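Local coordinates for hypothetical protein TM0486 (Thermotoga maritima, PDB 1VK8) that binds thiamin and is involved in the cell's response to oxidative conditions, at residues Thr57-Phe62 with Ile96-Lys101. Numbering follows the deposited sequence.
Sequences TVEGEF and ITIEEK
E59 reaches out from the strand to the first turn of the C-terminal helix, where its OE1 accepts a hydrogen bond from the backbone N of I98 at 2.8 Å. The bond is nearly straight (163°) and comes to OE1 on the anti side, 31° out of the carboxylate plane. A long acid suits this place: with CG anti to the backbone N (chi1 173°) and the chain extended beyond, the carboxylate spans the gap. A water also donates to OE1 and accepts from E99 N. The negative charge there probably interacts favourably with the helix dipole. T97, the N-cap residue, lies alongside, its CB 3.4 Å from E59 OE1. Its short hydroxyl side chain fits the role: OG1 accepts from E100 N at 3.2 Å and donates to E100 OE1. Branched and apolar, I98 lays its CD1 against E59 CB, 4.0 Å away, packing on the aliphatic root of the acid, and its CG1 is 4.1 Å from T57 CG2. T57 turns its hydroxyl to S19 on the neighbouring strand, leaving the methyl for I98. The arrangement belongs to a ferredoxin-like βαββαβ fold, whose short C-terminal helix, its N-terminus capped, docks on the sheet face away from the two long helices.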
ATOM      1  N   THR C  57      11.799   4.086  -5.186  1.00  6.02           N
ATOM      2  CA  THR C  57      11.567   3.175  -6.300  1.00  5.47           C
ATOM      3  C   THR C  57      12.864   2.746  -6.929  1.00  6.20           C
ATOM      4  O   THR C  57      13.666   3.585  -7.301  1.00  8.78           O
ATOM      5  CB  THR C  57      10.701   3.864  -7.331  1.00  5.40           C
ATOM      6  OG1 THR C  57       9.452   4.223  -6.729  1.00  8.73           O
ATOM      7  CG2 THR C  57      10.340   2.908  -8.477  1.00  8.24           C
ATOM      8  N   VAL C  58      13.087   1.449  -7.015  1.00  8.19           N
ATOM      9  CA  VAL C  58      14.235   0.891  -7.757  1.00  8.67           C
ATOM     10  C   VAL C  58      13.749   0.245  -9.053  1.00  7.79           C
ATOM     11  O   VAL C  58      12.604  -0.190  -9.146  1.00  8.60           O
ATOM     12  CB  VAL C  58      15.048  -0.120  -6.917  1.00 10.87           C
ATOM     13  CG1 VAL C  58      15.457   0.533  -5.589  1.00 11.68           C
ATOM     14  CG2 VAL C  58      14.263  -1.397  -6.683  1.00 22.40           C
ATOM     15  N   GLU C  59      14.615   0.220 -10.050  1.00  5.81           N
ATOM     16  CA  GLU C  59      14.368  -0.459 -11.299  1.00  6.36           C
ATOM     17  C   GLU C  59      15.445  -1.513 -11.455  1.00  6.53           C
ATOM     18  O   GLU C  59      16.627  -1.217 -11.346  1.00  9.16           O
ATOM     19  CB  GLU C  59      14.469   0.561 -12.407  1.00  9.79           C
ATOM     20  CG  GLU C  59      14.395   0.039 -13.810  1.00 12.26           C
ATOM     21  CD  GLU C  59      14.645   1.148 -14.798  1.00 13.88           C
ATOM     22  OE1 GLU C  59      13.890   2.126 -14.749  1.00 11.77           O
ATOM     23  OE2 GLU C  59      15.588   1.052 -15.601  1.00  7.47           O
ATOM     24  N   GLY C  60      15.046  -2.759 -11.661  1.00 10.08           N
ATOM     25  CA  GLY C  60      16.015  -3.810 -11.871  1.00  9.08           C
ATOM     26  C   GLY C  60      15.367  -5.145 -12.078  1.00  9.16           C
ATOM     27  O   GLY C  60      14.169  -5.239 -12.270  1.00  7.94           O
ATOM     28  N   GLU C  61      16.182  -6.193 -12.035  1.00  7.92           N
ATOM     29  CA  GLU C  61      15.696  -7.537 -12.252  1.00  8.00           C
ATOM     30  C   GLU C  61      14.986  -8.006 -10.987  1.00  8.76           C
ATOM     31  O   GLU C  61      15.472  -7.810  -9.881  1.00  9.00           O
ATOM     32  CB  GLU C  61      16.853  -8.468 -12.671  1.00 10.14           C
ATOM     33  CG  GLU C  61      16.388  -9.844 -13.114  1.00 15.87           C
ATOM     34  CD  GLU C  61      16.236 -10.831 -11.966  1.00 19.82           C
ATOM     35  OE1 GLU C  61      17.158 -10.883 -11.108  1.00 16.72           O
ATOM     36  OE2 GLU C  61      15.204 -11.584 -11.941  1.00 15.50           O
ATOM     37  N   PHE C  62      13.813  -8.594 -11.168  1.00 10.65           N
ATOM     38  CA  PHE C  62      12.889  -8.917 -10.065  1.00  9.75           C
ATOM     39  C   PHE C  62      13.482  -9.789  -8.943  1.00  7.64           C
ATOM     40  O   PHE C  62      13.407  -9.443  -7.776  1.00  5.80           O
ATOM     41  CB  PHE C  62      11.640  -9.570 -10.657  1.00 10.71           C
ATOM     42  CG  PHE C  62      10.649 -10.008  -9.640  1.00 15.46           C
ATOM     43  CD1 PHE C  62      10.058  -9.116  -8.800  1.00 16.07           C
ATOM     44  CD2 PHE C  62      10.309 -11.335  -9.536  1.00 19.31           C
ATOM     45  CE1 PHE C  62       9.168  -9.548  -7.839  1.00 23.30           C
ATOM     46  CE2 PHE C  62       9.425 -11.744  -8.598  1.00 20.97           C
ATOM     47  CZ  PHE C  62       8.865 -10.854  -7.749  1.00 12.01           C
ATOM     48  N   ILE C  96       9.318  -3.337 -17.607  1.00  7.99           N
ATOM     49  CA  ILE C  96       8.822  -1.978 -17.437  1.00  8.14           C
ATOM     50  C   ILE C  96       9.880  -1.185 -16.653  1.00 10.57           C
ATOM     51  O   ILE C  96      10.585  -1.737 -15.779  1.00 11.52           O
ATOM     52  CB  ILE C  96       7.441  -1.958 -16.711  1.00  7.77           C
ATOM     53  CG1 ILE C  96       6.818  -0.551 -16.697  1.00  8.93           C
ATOM     54  CG2 ILE C  96       7.548  -2.501 -15.300  1.00 14.61           C
ATOM     55  CD1 ILE C  96       6.349  -0.055 -18.047  1.00 13.16           C
ATOM     56  N   THR C  97       9.976   0.102 -16.948  1.00  9.65           N
ATOM     57  CA  THR C  97      11.008   0.960 -16.368  1.00 10.98           C
ATOM     58  C   THR C  97      10.387   2.202 -15.761  1.00  9.86           C
ATOM     59  O   THR C  97       9.237   2.533 -16.044  1.00  8.25           O
ATOM     60  CB  THR C  97      11.999   1.434 -17.454  1.00 10.23           C
ATOM     61  OG1 THR C  97      11.287   2.094 -18.505  1.00 12.12           O
ATOM     62  CG2 THR C  97      12.683   0.269 -18.127  1.00 15.46           C
ATOM     63  N   ILE C  98      11.180   2.894 -14.939  1.00  6.83           N
ATOM     64  CA  ILE C  98      10.776   4.163 -14.361  1.00  8.99           C
ATOM     65  C   ILE C  98      10.411   5.157 -15.470  1.00  8.21           C
ATOM     66  O   ILE C  98       9.328   5.772 -15.425  1.00  9.95           O
ATOM     67  CB  ILE C  98      11.902   4.696 -13.414  1.00  7.44           C
ATOM     68  CG1 ILE C  98      11.991   3.841 -12.145  1.00  9.48           C
ATOM     69  CG2 ILE C  98      11.650   6.158 -13.070  1.00 12.19           C
ATOM     70  CD1 ILE C  98      13.216   4.134 -11.251  1.00 11.60           C
ATOM     71  N   GLU C  99      11.279   5.270 -16.480  1.00  7.64           N
ATOM     72  CA  GLU C  99      11.135   6.262 -17.544  1.00 12.88           C
ATOM     73  C   GLU C  99       9.848   6.041 -18.313  1.00 11.48           C
ATOM     74  O   GLU C  99       9.161   6.988 -18.649  1.00 15.27           O
ATOM     75  CB  GLU C  99      12.344   6.222 -18.487  1.00 16.23           C
ATOM     76  CG  GLU C  99      12.358   7.270 -19.589  1.00 30.85           C
ATOM     77  CD  GLU C  99      13.521   7.104 -20.564  1.00 45.22           C
ATOM     78  OE1 GLU C  99      14.440   6.287 -20.299  1.00 44.80           O
ATOM     79  OE2 GLU C  99      13.521   7.806 -21.606  1.00 55.80           O
ATOM     80  N   GLU C 100       9.479   4.787 -18.540  1.00 11.48           N
ATOM     81  CA  GLU C 100       8.253   4.488 -19.284  1.00 13.97           C
ATOM     82  C   GLU C 100       7.026   4.996 -18.532  1.00 16.85           C
ATOM     83  O   GLU C 100       6.014   5.308 -19.134  1.00 18.35           O
ATOM     84  CB  GLU C 100       8.102   2.980 -19.545  1.00 13.20           C
ATOM     85  CG  GLU C 100       9.055   2.458 -20.602  1.00 19.79           C
ATOM     86  CD  GLU C 100       9.034   0.944 -20.737  1.00 17.34           C
ATOM     87  OE1 GLU C 100       9.686   0.260 -19.934  1.00 16.26           O
ATOM     88  OE2 GLU C 100       8.367   0.431 -21.661  1.00 24.63           O
ATOM     89  N   LYS C 101       7.118   5.079 -17.215  1.00 16.43           N
ATOM     90  CA  LYS C 101       6.010   5.558 -16.394  1.00 17.94           C
ATOM     91  C   LYS C 101       6.025   7.061 -16.053  1.00 20.72           C
ATOM     92  O   LYS C 101       4.973   7.642 -15.803  1.00 24.25           O
ATOM     93  CB  LYS C 101       5.982   4.732 -15.129  1.00 18.08           C
ATOM     94  CG  LYS C 101       5.907   3.235 -15.379  1.00 22.03           C
ATOM     95  CD  LYS C 101       6.366   2.434 -14.183  1.00 21.93           C
ATOM     96  CE  LYS C 101       5.210   2.203 -13.278  1.00 31.17           C
ATOM     97  NZ  LYS C 101       5.734   1.587 -12.104  1.00 19.22           N
TER
HETATM   98  O   HOH W   1      14.051   4.195 -16.470  1.00 12.05           O